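Local coordinates for protein malate dehydrogenase (Naegleria fowleri, PDB 6UM4) that probably catalyses the reversible, NAD(H)- or NADP(H)-dependent interconversion of malate and oxaloacetate, at residues L134-A139 / G182-P187; A110-F115 / S331-A336. All coordinates share one frame; numbering follows the deposited sequence.

Contact 1 is a surface contact and contact 2 a buried one; their centres lie about 18 Å apart and they do not touch. Contact 1 stays within the NAD-binding domain, where the loops following strands 129-134 and 176-179 meet through one arginine and a carbonyl oxygen. Contact 2 reaches across the chain instead, setting helix 108-118 of that domain against helix 332-348 of the C-terminal domain through small side chains, without a hydrogen bond between the two segments. Both segments of contact 1 fall in sequence between those of contact 2. A single weak polar bond at the surface thus contrasts with close helix packing inside, next to the second subunit.

Contact 1 of 2, residues L134-A139 / G182-P187; sequences LERPEA and GKPRGP
The guanidinium of Arg136 meets 182-187 at its edge: Gly182 O and Lys183 CA lie there near its plane, while Pro184 CD approaches obliquely, 4.4 Å from Arg136 NH2. NH2 makes each of the closest approaches. It donates to Gly182 O at 2.7 Å, but the bond is bent (123° at the hydrogen) and therefore weak despite its length, and NH2 also sits 3.8 Å from Lys183 CA. An extended chain from CG to NE carries the group across to the other loop, with CG anti to the carbonyl carbon (chi1 -75°). At the base of Arg136, its backbone N donates to Glu135 OE1 at 2.9 Å, on the anti side of the carboxylate and 27° out of its plane; Glu135 OE2 takes the N-H of Cys106, so the carboxylate links its own loop to the one after strand 98-102. Lys183 brings CB near the arginine, but its extended chain leads away to a salt bridge with Asp197. Loops at the C-terminal ends of the parallel strands line the dinucleotide-binding cleft of a Rossmann fold, and these two follow strands 129-134 and 176-179, on either side of 98-102.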
loop_
_atom_site.group_PDB
_atom_site.type_symbol
_atom_site.label_atom_id
_atom_site.label_comp_id
_atom_site.label_asym_id
_atom_site.label_seq_id
_atom_site.Cartn_x
_atom_site.Cartn_y
_atom_site.Cartn_z
ATOM N N LEU A 134 13.679 11.869 -1.597
ATOM C CA LEU A 134 14.484 12.530 -2.614
ATOM C C LEU A 134 13.768 12.492 -3.957
ATOM O O LEU A 134 13.197 11.468 -4.334
ATOM C CB LEU A 134 15.852 11.846 -2.744
ATOM C CG LEU A 134 16.707 12.317 -3.914
ATOM C CD1 LEU A 134 17.028 13.778 -3.688
ATOM C CD2 LEU A 134 17.978 11.507 -4.041
ATOM N N GLU A 135 13.791 13.612 -4.671
ATOM C CA GLU A 135 13.216 13.681 -6.005
ATOM C C GLU A 135 14.051 14.634 -6.845
ATOM O O GLU A 135 14.923 15.343 -6.337
ATOM C CB GLU A 135 11.737 14.140 -5.970
ATOM C CG GLU A 135 10.702 13.045 -6.188
ATOM C CD GLU A 135 10.827 12.330 -7.551
ATOM O OE1 GLU A 135 11.448 12.888 -8.488
ATOM O OE2 GLU A 135 10.314 11.194 -7.680
ATOM N N ARG A 136 13.758 14.657 -8.141
ATOM C CA ARG A 136 14.360 15.628 -9.029
ATOM C C ARG A 136 13.880 17.031 -8.664
ATOM O O ARG A 136 12.817 17.193 -8.058
ATOM C CB ARG A 136 14.008 15.301 -10.478
ATOM C CG ARG A 136 14.785 14.111 -11.042
ATOM C CD ARG A 136 14.495 13.896 -12.524
ATOM N NE ARG A 136 14.790 12.525 -12.943
ATOM C CZ ARG A 136 15.931 12.130 -13.507
ATOM N NH1 ARG A 136 16.904 13.006 -13.735
ATOM N NH2 ARG A 136 16.098 10.853 -13.849
ATOM N N PRO A 137 14.667 18.063 -8.997
ATOM C CA PRO A 137 14.277 19.437 -8.622
ATOM C C PRO A 137 12.890 19.836 -9.101
ATOM O O PRO A 137 12.141 20.502 -8.374
ATOM C CB PRO A 137 15.363 20.296 -9.288
ATOM C CG PRO A 137 16.543 19.390 -9.420
ATOM C CD PRO A 137 15.976 18.020 -9.681
ATOM N N GLU A 138 12.526 19.430 -10.312
ATOM C CA GLU A 138 11.269 19.822 -10.930
ATOM C C GLU A 138 10.052 19.104 -10.352
ATOM O O GLU A 138 8.933 19.422 -10.761
ATOM C CB GLU A 138 11.370 19.593 -12.441
ATOM C CG GLU A 138 11.810 18.183 -12.834
ATOM C CD GLU A 138 13.331 18.019 -12.843
ATOM O OE1 GLU A 138 14.038 18.926 -12.349
ATOM O OE2 GLU A 138 13.820 16.978 -13.331
ATOM N N ALA A 139 10.233 18.142 -9.445
ATOM C CA ALA A 139 9.128 17.408 -8.839
ATOM C C ALA A 139 8.906 17.769 -7.374
ATOM O O ALA A 139 8.181 17.053 -6.677
ATOM C CB ALA A 139 9.339 15.898 -8.975
ATOM N N GLY A 182 15.930 6.800 -11.035
ATOM C CA GLY A 182 16.912 6.544 -12.061
ATOM C C GLY A 182 16.563 7.330 -13.300
ATOM O O GLY A 182 15.715 8.226 -13.270
ATOM N N LYS A 183 17.277 7.035 -14.378
ATOM C CA LYS A 183 16.996 7.684 -15.652
ATOM C C LYS A 183 16.363 6.690 -16.615
ATOM O O LYS A 183 17.025 5.722 -17.021
ATOM C CB LYS A 183 18.270 8.280 -16.253
ATOM C CG LYS A 183 18.017 9.243 -17.412
ATOM C CD LYS A 183 19.323 9.663 -18.071
ATOM C CE LYS A 183 19.113 10.763 -19.097
ATOM N NZ LYS A 183 20.426 11.306 -19.559
ATOM N N PRO A 184 15.103 6.872 -16.997
ATOM C CA PRO A 184 14.493 5.985 -17.995
ATOM C C PRO A 184 15.085 6.235 -19.377
ATOM O O PRO A 184 15.721 7.261 -19.639
ATOM C CB PRO A 184 13.009 6.359 -17.941
ATOM C CG PRO A 184 13.011 7.793 -17.501
ATOM C CD PRO A 184 14.158 7.901 -16.522
ATOM N N ARG A 185 14.893 5.264 -20.265
ATOM C CA ARG A 185 15.364 5.428 -21.634
ATOM C C ARG A 185 14.540 6.511 -22.324
ATOM O O ARG A 185 13.307 6.433 -22.375
ATOM C CB ARG A 185 15.265 4.105 -22.395
ATOM N N GLY A 186 15.224 7.540 -22.825
ATOM C CA GLY A 186 14.588 8.639 -23.513
ATOM C C GLY A 186 15.312 8.989 -24.801
ATOM O O GLY A 186 16.215 8.272 -25.247
ATOM N N PRO A 187 14.932 10.111 -25.416
ATOM C CA PRO A 187 15.458 10.439 -26.748
ATOM C C PRO A 187 16.982 10.504 -26.775
ATOM O O PRO A 187 17.622 11.050 -25.872
ATOM C CB PRO A 187 14.830 11.806 -27.046
ATOM C CG PRO A 187 13.589 11.832 -26.228
ATOM C CD PRO A 187 13.923 11.084 -24.968
#

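Contact 2 of 2, residues A110-F115 / S331-A336; sequences ANSLLF and SAASAA
Ser112 and Leu113 present their CB atoms to the methyl of Ala336, in a helix-helix packing that joins the Rossmann-type NAD-binding domain to the C-terminal domain. The axes of 110-115 and 332-336 approach to 8.0 Å and cross at -36°, a close approach allowed by the alanines on the second helix. Ser112 points toward that helix, and its CB meets Ala336 CB at 3.6 Å. Ala336 also points inward, so its methyl lies against the backbone of the first helix, 3.6 Å from Leu113 N. Leu113 is turned differently: CG stands anti to the backbone N (chi1 -180°), CB lies 4.0 Å from Ala336 CB, and CD1 comes alongside Ala336 O at 3.7 Å. Its side chain also packs on Ala339 and Ile340, one turn further along helix 332-348, and on Val102 of the central sheet. Ala332, Ala335 and Ala336 also touch Ile109, a turn before Leu113 on helix 108-118. The second subunit closes in here too: its Phe115 packs on Ala333, and its Glu149 accepts a hydrogen bond with Ser334 OG, so the domain junction also belongs to the dimer interface. Beside this, Ser112 OG rests against Ala333, 3.9 Å from its CA and 4.0 Å from its CB.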
loop_
_atom_site.group_PDB
_atom_site.type_symbol
_atom_site.label_atom_id
_atom_site.label_comp_id
_atom_site.label_asym_id
_atom_site.label_seq_id
_atom_site.Cartn_x
_atom_site.Cartn_y
_atom_site.Cartn_z
ATOM N N ALA A 110 6.868 4.358 -5.295
ATOM C CA ALA A 110 6.903 5.040 -3.997
ATOM C C ALA A 110 5.505 5.209 -3.406
ATOM O O ALA A 110 5.312 5.046 -2.195
ATOM C CB ALA A 110 7.580 6.405 -4.127
ATOM N N ASN A 111 4.521 5.531 -4.248
ATOM C CA ASN A 111 3.153 5.747 -3.755
ATOM C C ASN A 111 2.635 4.544 -2.962
ATOM O O ASN A 111 1.911 4.719 -1.974
ATOM C CB ASN A 111 2.226 6.078 -4.928
ATOM C CG ASN A 111 0.753 6.218 -4.512
ATOM O OD1 ASN A 111 -0.056 5.306 -4.734
ATOM N ND2 ASN A 111 0.397 7.369 -3.954
ATOM N N SER A 112 3.028 3.324 -3.347
ATOM C CA SER A 112 2.667 2.146 -2.566
ATOM C C SER A 112 3.675 1.846 -1.468
ATOM O O SER A 112 3.285 1.391 -0.385
ATOM C CB SER A 112 2.496 0.922 -3.478
ATOM O OG SER A 112 1.337 1.058 -4.288
ATOM N N LEU A 113 4.960 2.108 -1.710
ATOM C CA LEU A 113 5.999 1.740 -0.751
ATOM C C LEU A 113 5.899 2.525 0.559
ATOM O O LEU A 113 6.033 1.961 1.655
ATOM C CB LEU A 113 7.368 1.970 -1.378
ATOM C CG LEU A 113 8.515 1.615 -0.456
ATOM C CD1 LEU A 113 8.778 0.123 -0.578
ATOM C CD2 LEU A 113 9.746 2.407 -0.833
ATOM N N LEU A 114 5.754 3.843 0.471
ATOM C CA LEU A 114 6.003 4.651 1.659
ATOM C C LEU A 114 4.968 4.358 2.747
ATOM O O LEU A 114 5.312 4.319 3.937
ATOM C CB LEU A 114 6.024 6.130 1.277
ATOM C CG LEU A 114 7.154 6.507 0.304
ATOM C CD1 LEU A 114 7.003 7.971 -0.110
ATOM C CD2 LEU A 114 8.554 6.232 0.861
ATOM N N PHE A 115 3.699 4.120 2.359
ATOM C CA PHE A 115 2.672 3.824 3.357
ATOM C C PHE A 115 2.925 2.485 4.045
ATOM O O PHE A 115 2.597 2.333 5.227
ATOM C CB PHE A 115 1.257 3.842 2.730
ATOM C CG PHE A 115 0.702 5.229 2.481
ATOM C CD1 PHE A 115 -0.206 5.794 3.355
ATOM C CD2 PHE A 115 1.113 5.971 1.377
ATOM C CE1 PHE A 115 -0.704 7.073 3.138
ATOM C CE2 PHE A 115 0.639 7.236 1.154
ATOM C CZ PHE A 115 -0.278 7.799 2.040
ATOM N N SER A 331 3.762 -2.528 -13.246
ATOM C CA SER A 331 3.319 -3.160 -12.003
ATOM C C SER A 331 3.948 -2.503 -10.767
ATOM O O SER A 331 4.650 -3.136 -9.982
ATOM C CB SER A 331 3.642 -4.650 -12.050
ATOM O OG SER A 331 4.968 -4.864 -12.505
ATOM N N ALA A 332 3.628 -1.225 -10.567
ATOM C CA ALA A 332 4.219 -0.475 -9.459
ATOM C C ALA A 332 3.886 -1.088 -8.102
ATOM O O ALA A 332 4.741 -1.153 -7.210
ATOM C CB ALA A 332 3.750 0.969 -9.521
ATOM N N ALA A 333 2.638 -1.499 -7.905
ATOM C CA ALA A 333 2.225 -1.970 -6.591
ATOM C C ALA A 333 2.977 -3.240 -6.198
ATOM O O ALA A 333 3.390 -3.393 -5.045
ATOM C CB ALA A 333 0.708 -2.202 -6.574
ATOM N N SER A 334 3.132 -4.193 -7.126
ATOM C CA SER A 334 3.877 -5.390 -6.740
ATOM C C SER A 334 5.380 -5.123 -6.621
ATOM O O SER A 334 6.043 -5.736 -5.779
ATOM C CB SER A 334 3.558 -6.565 -7.691
ATOM O OG SER A 334 3.561 -6.192 -9.055
ATOM N N ALA A 335 5.954 -4.205 -7.406
ATOM C CA ALA A 335 7.365 -3.885 -7.176
ATOM C C ALA A 335 7.566 -3.273 -5.793
ATOM O O ALA A 335 8.540 -3.596 -5.099
ATOM C CB ALA A 335 7.921 -2.957 -8.264
ATOM N N ALA A 336 6.656 -2.373 -5.378
ATOM C CA ALA A 336 6.735 -1.835 -4.020
ATOM C C ALA A 336 6.591 -2.956 -3.001
ATOM O O ALA A 336 7.333 -3.004 -2.013
ATOM C CB ALA A 336 5.656 -0.767 -3.796
#